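Local coordinates for ATP-dependent RNA helicase HrpB (PDB 6EUD), which hydrolyses ATP to ADP and phosphate as a DExH-box NTPase of the RNA helicase type and binds single-stranded RNA, at residues A[423-427]-A[439-443]; A[573-577]-A[610-615]; A[492-496]-A[562-566]. One frame throughout, in Å; residues are numbered along the deposited sequence.

Overall arrangement
Contacts 1 and 3 lie in one helical region, their centres about 14 Å apart. Helix 491-498 joins them: Leu-494 and Leu-495 pack on helices 421-429 and 433-447, while Ala-492, Pro-493 and Ala-496 meet helix 559-565. Contact 1 is fully buried, with no hydrogen bond between its segments. Contact 3 is also apolar in the main, but it is partly buried, and an arginine closes its outer side. Contact 2 stands apart, its centre about 39 Å from that of contact 1 and about 28 Å from that of contact 3. It sets a helix on a strand of the connector region through a backbone hydrogen bond and two waters, beside acidic side chains.

Contact 1: A[423-427]-A[439-443]; sequences LAAML and AAKIA
Met-426 lays its methyl CE on the backbone of 439-443, 3.6 Å from Ala-439 O. The same methyl lies 3.7 Å from Ile-442 CG2 and also meets Ala-443 CB. CG is anti to the backbone N (chi1 -174°), and the chain runs out extended before chi3 (58°) bends CE onto the helix. The Met-426 and Ile-442 side chains cross at about a right angle. Leu-427 enters mainly with CD2, which is 3.6 Å from Ala-439 CB and 3.4 Å from Ala-440 N. Its CD1 makes a looser contact with Ala-443 CB. One turn earlier, Leu-423 CD1 rests against the far end of 439-443, 3.6 Å from Ala-443 O. An alanine in place of Met-426 would probably open a gap over Ala-439 and Ala-443 and leave Ile-442 CG2 without its crossing partner.

The small alanines are consistent with the close approach of the backbones. The CA atoms of Leu-427 and Ala-439 are 5.3 Å apart, and the short helical segments run nearly antiparallel, at 164°. They belong to the helical hairpin of 421-429 and 433-447. Asp-420 OD2 accepts a hydrogen bond from Leu-423 N near the start of the first helix. Helix 491-498 adds Leu-494, Leu-495 and Ala-498 around Met-426. Leu-475 of helix 466-479 packs on Leu-427 and Ala-443, and helix 409-417 lies against Ala-424 and Ala-425.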
ATOM      1  N   LEU A 423     -11.656  14.781   1.607  1.00 29.85           N
ATOM      2  CA  LEU A 423     -12.056  16.178   1.536  1.00 30.34           C
ATOM      3  C   LEU A 423     -13.240  16.391   0.566  1.00 35.11           C
ATOM      4  O   LEU A 423     -14.143  17.189   0.831  1.00 36.13           O
ATOM      5  CB  LEU A 423     -10.864  17.043   1.125  1.00 31.55           C
ATOM      6  CG  LEU A 423      -9.646  17.072   2.083  1.00 30.72           C
ATOM      7  CD1 LEU A 423      -8.621  18.145   1.665  1.00 30.43           C
ATOM      8  CD2 LEU A 423     -10.056  17.240   3.561  1.00 26.84           C
ATOM      9  N   ALA A 424     -13.232  15.670  -0.549  1.00 32.68           N
ATOM     10  CA  ALA A 424     -14.326  15.721  -1.515  1.00 31.66           C
ATOM     11  C   ALA A 424     -15.625  15.239  -0.882  1.00 34.87           C
ATOM     12  O   ALA A 424     -16.678  15.828  -1.110  1.00 36.23           O
ATOM     13  CB  ALA A 424     -14.002  14.882  -2.745  1.00 28.35           C
ATOM     14  N   ALA A 425     -15.532  14.157  -0.104  1.00 30.72           N
ATOM     15  CA  ALA A 425     -16.660  13.585   0.616  1.00 30.99           C
ATOM     16  C   ALA A 425     -17.264  14.621   1.567  1.00 35.29           C
ATOM     17  O   ALA A 425     -18.488  14.784   1.646  1.00 39.05           O
ATOM     18  CB  ALA A 425     -16.217  12.343   1.390  1.00 29.20           C
ATOM     19  N   MET A 426     -16.396  15.332   2.274  1.00 32.40           N
ATOM     20  CA  MET A 426     -16.834  16.367   3.192  1.00 35.94           C
ATOM     21  C   MET A 426     -17.631  17.452   2.458  1.00 35.93           C
ATOM     22  O   MET A 426     -18.720  17.822   2.878  1.00 37.74           O
ATOM     23  CB  MET A 426     -15.628  16.966   3.909  1.00 37.35           C
ATOM     24  CG  MET A 426     -15.953  17.969   5.007  1.00 40.87           C
ATOM     25  SD  MET A 426     -14.409  18.453   5.836  1.00 45.64           S
ATOM     26  CE  MET A 426     -13.508  19.104   4.420  1.00 33.00           C
ATOM     27  N   LEU A 427     -17.091  17.934   1.348  1.00 33.81           N
ATOM     28  CA  LEU A 427     -17.727  18.980   0.577  1.00 38.76           C
ATOM     29  C   LEU A 427     -19.117  18.575   0.080  1.00 42.67           C
ATOM     30  O   LEU A 427     -20.079  19.334   0.219  1.00 41.30           O
ATOM     31  CB  LEU A 427     -16.834  19.368  -0.602  1.00 40.11           C
ATOM     32  CG  LEU A 427     -15.685  20.283  -0.184  1.00 41.05           C
ATOM     33  CD1 LEU A 427     -14.574  20.273  -1.229  1.00 44.10           C
ATOM     34  CD2 LEU A 427     -16.207  21.699   0.056  1.00 34.75           C
ATOM     35  N   ALA A 439     -17.154  23.699   4.708  1.00 30.64           N
ATOM     36  CA  ALA A 439     -16.392  22.567   4.192  1.00 29.29           C
ATOM     37  C   ALA A 439     -15.231  23.008   3.286  1.00 32.07           C
ATOM     38  O   ALA A 439     -14.151  22.428   3.341  1.00 35.32           O
ATOM     39  CB  ALA A 439     -17.324  21.588   3.432  1.00 29.52           C
ATOM     40  N   ALA A 440     -15.442  24.038   2.472  1.00 33.13           N
ATOM     41  CA  ALA A 440     -14.450  24.455   1.479  1.00 32.73           C
ATOM     42  C   ALA A 440     -13.223  25.052   2.150  1.00 35.46           C
ATOM     43  O   ALA A 440     -12.079  24.822   1.723  1.00 37.36           O
ATOM     44  CB  ALA A 440     -15.059  25.463   0.498  1.00 29.52           C
ATOM     45  N   LYS A 441     -13.470  25.834   3.191  1.00 34.58           N
ATOM     46  CA  LYS A 441     -12.394  26.428   3.959  1.00 36.10           C
ATOM     47  C   LYS A 441     -11.608  25.351   4.711  1.00 32.94           C
ATOM     48  O   LYS A 441     -10.370  25.333   4.677  1.00 27.04           O
ATOM     49  CB  LYS A 441     -12.937  27.465   4.942  1.00 39.88           C
ATOM     50  CG  LYS A 441     -11.853  28.028   5.843  1.00 43.78           C
ATOM     51  CD  LYS A 441     -11.950  29.526   5.988  1.00 52.52           C
ATOM     52  CE  LYS A 441     -10.644  30.048   6.538  1.00 55.51           C
ATOM     53  NZ  LYS A 441     -10.695  31.515   6.746  1.00 59.63           N
ATOM     54  N   ILE A 442     -12.325  24.452   5.379  1.00 27.73           N
ATOM     55  CA  ILE A 442     -11.664  23.338   6.065  1.00 30.98           C
ATOM     56  C   ILE A 442     -10.769  22.579   5.098  1.00 33.65           C
ATOM     57  O   ILE A 442      -9.632  22.224   5.424  1.00 36.61           O
ATOM     58  CB  ILE A 442     -12.672  22.361   6.686  1.00 31.03           C
ATOM     59  CG1 ILE A 442     -13.390  23.021   7.871  1.00 37.01           C
ATOM     60  CG2 ILE A 442     -11.969  21.078   7.134  1.00 30.78           C
ATOM     61  CD1 ILE A 442     -12.482  23.286   9.084  1.00 39.43           C
ATOM     62  N   ALA A 443     -11.284  22.354   3.895  1.00 35.27           N
ATOM     63  CA  ALA A 443     -10.575  21.582   2.894  1.00 35.23           C
ATOM     64  C   ALA A 443      -9.322  22.319   2.429  1.00 34.19           C
ATOM     65  O   ALA A 443      -8.270  21.714   2.241  1.00 36.33           O
ATOM     66  CB  ALA A 443     -11.494  21.274   1.717  1.00 31.91           C
TER

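Contact 2: A[573-577]-A[610-615]; sequences SDTVE and ELHQAM
Ala-614 presses its CB between two residues of strand 571-579, 3.7 Å from Asp-574 CB and 3.8 Å from Val-576 CG2. Having no longer side chain, it lets helix and strand touch through their backbones: the CA atoms of Thr-575 and Ala-614 are 4.2 Å apart.

Val-576 sets CG1 anti to its backbone N (chi1 174°). This leaves CG2 anti to the carbonyl carbon, the branch that meets Ala-614. CG2 also makes a looser contact with Leu-611 CD1. Leu-611 starts away from the strand, but its end bends back toward it.

In Asp-574, CG beside the backbone N (chi1 -56°) turns the carboxylate toward Glu-610, while CB packs on Ala-614. A water donates to both Asp-574 OD2 and Glu-610 O. Asp-574 OD2 and Glu-610 OE2 come within 4.5 Å, yet Arg-589 forms salt bridges with both side chains and would be expected to offset their like charges.

The backbone adds one direct bond, from Val-576 N to Ala-614 O, at 2.9 Å and nearly straight. The donor sits well above the carbonyl plane. The Thr-575 CA hydrogen points to the same oxygen. Asp-574 O is hydrogen-bonded by Asn-617 ND2, one turn on from Gln-613, and also receives the Ala-614 CA hydrogen, with CA at 3.3 Å. A second water donates to Val-576 O and Met-615 O.

Strand 571-579 is an outermost strand of an antiparallel three-stranded sheet, paired with 584-593. The short segments cross at -71°. The strand belongs to the HrpB connector region, and helix 608-622 packs steeply across this sheet edge.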
ATOM      1  N   SER A 573     -23.198  -3.186  20.653  1.00 66.73           N
ATOM      2  CA  SER A 573     -22.637  -4.534  20.724  1.00 63.24           C
ATOM      3  C   SER A 573     -22.830  -5.155  22.103  1.00 64.71           C
ATOM      4  O   SER A 573     -22.252  -4.693  23.088  1.00 64.98           O
ATOM      5  CB  SER A 573     -21.155  -4.500  20.379  1.00 60.91           C
ATOM      6  OG  SER A 573     -20.582  -5.784  20.438  1.00 63.12           O
ATOM      7  N   ASP A 574     -23.649  -6.200  22.169  1.00 61.08           N
ATOM      8  CA  ASP A 574     -23.933  -6.876  23.432  1.00 56.13           C
ATOM      9  C   ASP A 574     -23.042  -8.104  23.621  1.00 52.25           C
ATOM     10  O   ASP A 574     -22.614  -8.739  22.652  1.00 51.64           O
ATOM     11  CB  ASP A 574     -25.408  -7.276  23.500  1.00 61.51           C
ATOM     12  CG  ASP A 574     -26.343  -6.093  23.307  1.00 68.10           C
ATOM     13  OD1 ASP A 574     -25.942  -4.954  23.634  1.00 69.12           O
ATOM     14  OD2 ASP A 574     -27.480  -6.302  22.827  1.00 71.24           O
ATOM     15  N   THR A 575     -22.743  -8.431  24.872  1.00 49.51           N
ATOM     16  CA  THR A 575     -21.896  -9.577  25.154  1.00 45.95           C
ATOM     17  C   THR A 575     -22.406 -10.356  26.346  1.00 49.55           C
ATOM     18  O   THR A 575     -22.668  -9.787  27.408  1.00 50.57           O
ATOM     19  CB  THR A 575     -20.437  -9.161  25.426  1.00 48.77           C
ATOM     20  OG1 THR A 575     -19.936  -8.416  24.314  1.00 51.40           O
ATOM     21  CG2 THR A 575     -19.557 -10.385  25.621  1.00 48.78           C
ATOM     22  N   VAL A 576     -22.565 -11.665  26.172  1.00 50.97           N
ATOM     23  CA  VAL A 576     -22.875 -12.532  27.303  1.00 50.03           C
ATOM     24  C   VAL A 576     -21.893 -13.691  27.307  1.00 52.47           C
ATOM     25  O   VAL A 576     -21.637 -14.307  26.273  1.00 51.53           O
ATOM     26  CB  VAL A 576     -24.328 -13.054  27.270  1.00 48.96           C
ATOM     27  CG1 VAL A 576     -24.544 -14.057  28.372  1.00 53.45           C
ATOM     28  CG2 VAL A 576     -25.296 -11.923  27.450  1.00 50.61           C
ATOM     29  N   GLU A 577     -21.327 -13.967  28.476  1.00 58.80           N
ATOM     30  CA  GLU A 577     -20.326 -15.017  28.635  1.00 59.86           C
ATOM     31  C   GLU A 577     -20.149 -15.327  30.114  1.00 58.92           C
ATOM     32  O   GLU A 577     -20.661 -14.600  30.972  1.00 60.18           O
ATOM     33  CB  GLU A 577     -18.995 -14.586  28.038  1.00 60.71           C
ATOM     34  CG  GLU A 577     -18.395 -13.418  28.795  1.00 65.25           C
ATOM     35  CD  GLU A 577     -17.375 -12.678  27.986  1.00 68.63           C
ATOM     36  OE1 GLU A 577     -16.434 -12.122  28.585  1.00 70.06           O
ATOM     37  OE2 GLU A 577     -17.520 -12.655  26.747  1.00 71.44           O
ATOM     38  N   GLU A 610     -31.265 -10.818  20.086  1.00 84.37           N
ATOM     39  CA  GLU A 610     -30.216 -10.057  20.765  1.00 74.79           C
ATOM     40  C   GLU A 610     -29.336 -10.963  21.628  1.00 66.15           C
ATOM     41  O   GLU A 610     -28.100 -10.885  21.588  1.00 62.13           O
ATOM     42  CB  GLU A 610     -30.824  -8.948  21.620  1.00 72.88           C
ATOM     43  CG  GLU A 610     -31.096  -7.678  20.845  1.00 74.83           C
ATOM     44  CD  GLU A 610     -31.691  -6.574  21.700  1.00 75.73           C
ATOM     45  OE1 GLU A 610     -32.248  -6.874  22.776  1.00 74.86           O
ATOM     46  OE2 GLU A 610     -31.585  -5.398  21.289  1.00 76.09           O
ATOM     47  N   LEU A 611     -29.988 -11.825  22.396  1.00 57.75           N
ATOM     48  CA  LEU A 611     -29.300 -12.743  23.291  1.00 55.27           C
ATOM     49  C   LEU A 611     -28.350 -13.665  22.530  1.00 56.66           C
ATOM     50  O   LEU A 611     -27.196 -13.854  22.930  1.00 58.48           O
ATOM     51  CB  LEU A 611     -30.318 -13.573  24.076  1.00 54.13           C
ATOM     52  CG  LEU A 611     -29.729 -14.575  25.053  1.00 55.22           C
ATOM     53  CD1 LEU A 611     -29.078 -13.843  26.219  1.00 57.48           C
ATOM     54  CD2 LEU A 611     -30.804 -15.537  25.523  1.00 54.67           C
ATOM     55  N   HIS A 612     -28.838 -14.237  21.436  1.00 50.91           N
ATOM     56  CA  HIS A 612     -28.027 -15.136  20.644  1.00 51.06           C
ATOM     57  C   HIS A 612     -26.817 -14.414  20.106  1.00 46.65           C
ATOM     58  O   HIS A 612     -25.702 -14.947  20.114  1.00 47.94           O
ATOM     59  CB  HIS A 612     -28.845 -15.725  19.512  1.00 52.48           C
ATOM     60  CG  HIS A 612     -29.979 -16.564  19.990  1.00 53.91           C
ATOM     61  ND1 HIS A 612     -31.133 -16.743  19.263  1.00 57.23           N
ATOM     62  CD2 HIS A 612     -30.137 -17.269  21.134  1.00 57.33           C
ATOM     63  CE1 HIS A 612     -31.956 -17.526  19.940  1.00 61.20           C
ATOM     64  NE2 HIS A 612     -31.375 -17.860  21.078  1.00 61.59           N
ATOM     65  N   GLN A 613     -27.040 -13.188  19.657  1.00 41.30           N
ATOM     66  CA  GLN A 613     -25.958 -12.383  19.142  1.00 40.68           C
ATOM     67  C   GLN A 613     -24.955 -12.095  20.263  1.00 42.36           C
ATOM     68  O   GLN A 613     -23.738 -12.209  20.057  1.00 40.42           O
ATOM     69  CB  GLN A 613     -26.487 -11.085  18.525  1.00 41.60           C
ATOM     70  CG  GLN A 613     -25.416 -10.281  17.775  1.00 48.67           C
ATOM     71  CD  GLN A 613     -24.851 -11.020  16.538  1.00 52.49           C
ATOM     72  OE1 GLN A 613     -25.598 -11.648  15.780  1.00 56.86           O
ATOM     73  NE2 GLN A 613     -23.530 -10.943  16.344  1.00 46.03           N
ATOM     74  N   ALA A 614     -25.457 -11.753  21.451  1.00 43.89           N
ATOM     75  CA  ALA A 614     -24.574 -11.446  22.579  1.00 46.21           C
ATOM     76  C   ALA A 614     -23.735 -12.669  22.963  1.00 51.85           C
ATOM     77  O   ALA A 614     -22.580 -12.535  23.367  1.00 56.70           O
ATOM     78  CB  ALA A 614     -25.376 -10.940  23.782  1.00 43.97           C
ATOM     79  N   MET A 615     -24.308 -13.861  22.827  1.00 50.49           N
ATOM     80  CA  MET A 615     -23.578 -15.096  23.098  1.00 45.30           C
ATOM     81  C   MET A 615     -22.464 -15.354  22.069  1.00 40.95           C
ATOM     82  O   MET A 615     -21.378 -15.849  22.435  1.00 35.92           O
ATOM     83  CB  MET A 615     -24.547 -16.276  23.128  1.00 47.28           C
ATOM     84  CG  MET A 615     -25.461 -16.307  24.341  1.00 49.86           C
ATOM     85  SD  MET A 615     -26.588 -17.727  24.294  1.00 58.17           S
ATOM     86  CE  MET A 615     -27.439 -17.555  25.864  1.00 52.07           C
TER
HETATM   87  O   HOH W   1     -27.034  -8.351  20.686  1.00 45.24           O
HETATM   88  O   HOH W   2     -21.227 -16.780  25.248  1.00 38.42           O

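Contact 3: A[492-496]-A[562-566]; sequences APLLA and LVQRC
Two helices far apart in sequence meet here, 491-498 through Ala-492, Pro-493 and Ala-496, and 559-565 through its C-terminal turn. Leu-562 reaches across with CD1. This methyl lies 3.8 Å from Ala-496 CB and 4.2 Å from Ala-492 CB, and it also rests near Ala-492 O. CG anti to the backbone N (chi1 -167°) and chi2 of 58° carry it over to the other helix.

Cys-566, the first residue past the helix to leave helical angles, still gives its side chain to the interface. SG sits 4.0 Å from Pro-493 CB and 4.1 Å from Ala-496 CB. Its backbone N closes the last turn on Leu-562 O.

The chain between the two segments is mainly sheet and loop, with little helix, and contributes a mixed sheet. Strand 534-542 of that sheet packs on both helices, with Ile-536 touching Leu-495 and Leu-562. Leu-569, in the loop that leads on to strand 571-579, touches Ala-496 and Leu-562.

On the solvent side, Arg-565 folds over Pro-493. CG lies 3.8 Å from Pro-493 CB. A bend at chi2 (54°) then folds the chain back, and the flat guanidinium lies over the same carbon. CB sits 3.8 Å from the guanidinium plane, over its centre. A long, weak ion pair links Arg-565 NH2 with Glu-435 OE2.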
ATOM      1  N   ALA A 492     -17.726  20.408  12.957  1.00 43.44           N
ATOM      2  CA  ALA A 492     -17.659  19.069  13.563  1.00 38.15           C
ATOM      3  C   ALA A 492     -18.459  17.999  12.802  1.00 35.51           C
ATOM      4  O   ALA A 492     -17.919  16.950  12.519  1.00 41.16           O
ATOM      5  CB  ALA A 492     -18.100  19.109  15.031  1.00 30.52           C
ATOM      6  N   PRO A 493     -19.735  18.246  12.469  1.00 38.25           N
ATOM      7  CA  PRO A 493     -20.403  17.157  11.736  1.00 40.84           C
ATOM      8  C   PRO A 493     -19.840  16.906  10.321  1.00 42.45           C
ATOM      9  O   PRO A 493     -19.813  15.755   9.884  1.00 45.91           O
ATOM     10  CB  PRO A 493     -21.859  17.614  11.681  1.00 39.26           C
ATOM     11  CG  PRO A 493     -21.799  19.103  11.863  1.00 41.48           C
ATOM     12  CD  PRO A 493     -20.643  19.372  12.758  1.00 39.21           C
ATOM     13  N   LEU A 494     -19.368  17.942   9.636  1.00 39.04           N
ATOM     14  CA  LEU A 494     -18.676  17.763   8.349  1.00 37.33           C
ATOM     15  C   LEU A 494     -17.409  16.909   8.476  1.00 36.90           C
ATOM     16  O   LEU A 494     -17.158  16.005   7.673  1.00 41.11           O
ATOM     17  CB  LEU A 494     -18.319  19.126   7.762  1.00 37.33           C
ATOM     18  CG  LEU A 494     -19.520  19.967   7.321  1.00 36.52           C
ATOM     19  CD1 LEU A 494     -19.076  21.391   7.123  1.00 35.04           C
ATOM     20  CD2 LEU A 494     -20.108  19.413   6.038  1.00 36.63           C
ATOM     21  N   LEU A 495     -16.609  17.204   9.489  1.00 31.85           N
ATOM     22  CA  LEU A 495     -15.424  16.423   9.770  1.00 38.62           C
ATOM     23  C   LEU A 495     -15.752  14.989  10.162  1.00 41.78           C
ATOM     24  O   LEU A 495     -15.109  14.045   9.696  1.00 44.63           O
ATOM     25  CB  LEU A 495     -14.619  17.057  10.895  1.00 40.14           C
ATOM     26  CG  LEU A 495     -13.571  18.115  10.603  1.00 38.17           C
ATOM     27  CD1 LEU A 495     -12.688  18.261  11.847  1.00 35.87           C
ATOM     28  CD2 LEU A 495     -12.742  17.778   9.368  1.00 34.49           C
ATOM     29  N   ALA A 496     -16.737  14.849  11.046  1.00 40.98           N
ATOM     30  CA  ALA A 496     -17.182  13.550  11.547  1.00 42.27           C
ATOM     31  C   ALA A 496     -17.426  12.549  10.420  1.00 44.34           C
ATOM     32  O   ALA A 496     -17.069  11.388  10.551  1.00 49.93           O
ATOM     33  CB  ALA A 496     -18.455  13.707  12.389  1.00 39.46           C
ATOM     34  N   LEU A 562     -22.280  15.425  19.068  1.00 58.39           N
ATOM     35  CA  LEU A 562     -21.836  14.816  17.823  1.00 60.08           C
ATOM     36  C   LEU A 562     -22.577  13.526  17.554  1.00 59.94           C
ATOM     37  O   LEU A 562     -23.046  13.287  16.443  1.00 63.63           O
ATOM     38  CB  LEU A 562     -20.330  14.561  17.855  1.00 64.13           C
ATOM     39  CG  LEU A 562     -19.693  14.217  16.509  1.00 64.02           C
ATOM     40  CD1 LEU A 562     -19.938  15.333  15.495  1.00 64.62           C
ATOM     41  CD2 LEU A 562     -18.206  13.953  16.686  1.00 60.94           C
ATOM     42  N   VAL A 563     -22.686  12.699  18.583  1.00 59.04           N
ATOM     43  CA  VAL A 563     -23.376  11.421  18.473  1.00 57.23           C
ATOM     44  C   VAL A 563     -24.864  11.654  18.222  1.00 57.81           C
ATOM     45  O   VAL A 563     -25.525  10.894  17.511  1.00 56.96           O
ATOM     46  CB  VAL A 563     -23.179  10.579  19.750  1.00 54.72           C
ATOM     47  CG1 VAL A 563     -24.107   9.385  19.748  1.00 53.27           C
ATOM     48  CG2 VAL A 563     -21.727  10.168  19.883  1.00 45.15           C
ATOM     49  N   GLN A 564     -25.384  12.723  18.804  1.00 59.01           N
ATOM     50  CA  GLN A 564     -26.763  13.090  18.571  1.00 65.33           C
ATOM     51  C   GLN A 564     -26.931  13.610  17.145  1.00 66.65           C
ATOM     52  O   GLN A 564     -27.889  13.258  16.459  1.00 68.72           O
ATOM     53  CB  GLN A 564     -27.221  14.130  19.595  1.00 69.98           C
ATOM     54  CG  GLN A 564     -28.123  13.568  20.685  1.00 75.32           C
ATOM     55  CD  GLN A 564     -29.487  13.157  20.152  1.00 77.85           C
ATOM     56  OE1 GLN A 564     -30.271  14.001  19.712  1.00 82.95           O
ATOM     57  NE2 GLN A 564     -29.771  11.857  20.178  1.00 71.49           N
ATOM     58  N   ARG A 565     -25.985  14.436  16.705  1.00 65.41           N
ATOM     59  CA  ARG A 565     -26.003  15.000  15.360  1.00 64.38           C
ATOM     60  C   ARG A 565     -25.732  13.931  14.301  1.00 61.42           C
ATOM     61  O   ARG A 565     -26.273  13.989  13.193  1.00 60.59           O
ATOM     62  CB  ARG A 565     -24.976  16.135  15.259  1.00 69.15           C
ATOM     63  CG  ARG A 565     -24.798  16.728  13.872  1.00 74.38           C
ATOM     64  CD  ARG A 565     -26.125  17.176  13.280  1.00 80.94           C
ATOM     65  NE  ARG A 565     -25.961  18.023  12.099  1.00 84.21           N
ATOM     66  CZ  ARG A 565     -25.650  17.571  10.885  1.00 81.80           C
ATOM     67  NH1 ARG A 565     -25.442  16.276  10.685  1.00 74.49           N
ATOM     68  NH2 ARG A 565     -25.533  18.424   9.871  1.00 84.76           N
ATOM     69  N   CYS A 566     -24.904  12.951  14.660  1.00 58.15           N
ATOM     70  CA  CYS A 566     -24.450  11.919  13.732  1.00 55.48           C
ATOM     71  C   CYS A 566     -24.570  10.536  14.362  1.00 60.35           C
ATOM     72  O   CYS A 566     -23.558   9.918  14.724  1.00 58.55           O
ATOM     73  CB  CYS A 566     -22.994  12.166  13.308  1.00 53.47           C
ATOM     74  SG  CYS A 566     -22.564  13.870  12.810  1.00 61.13           S
TER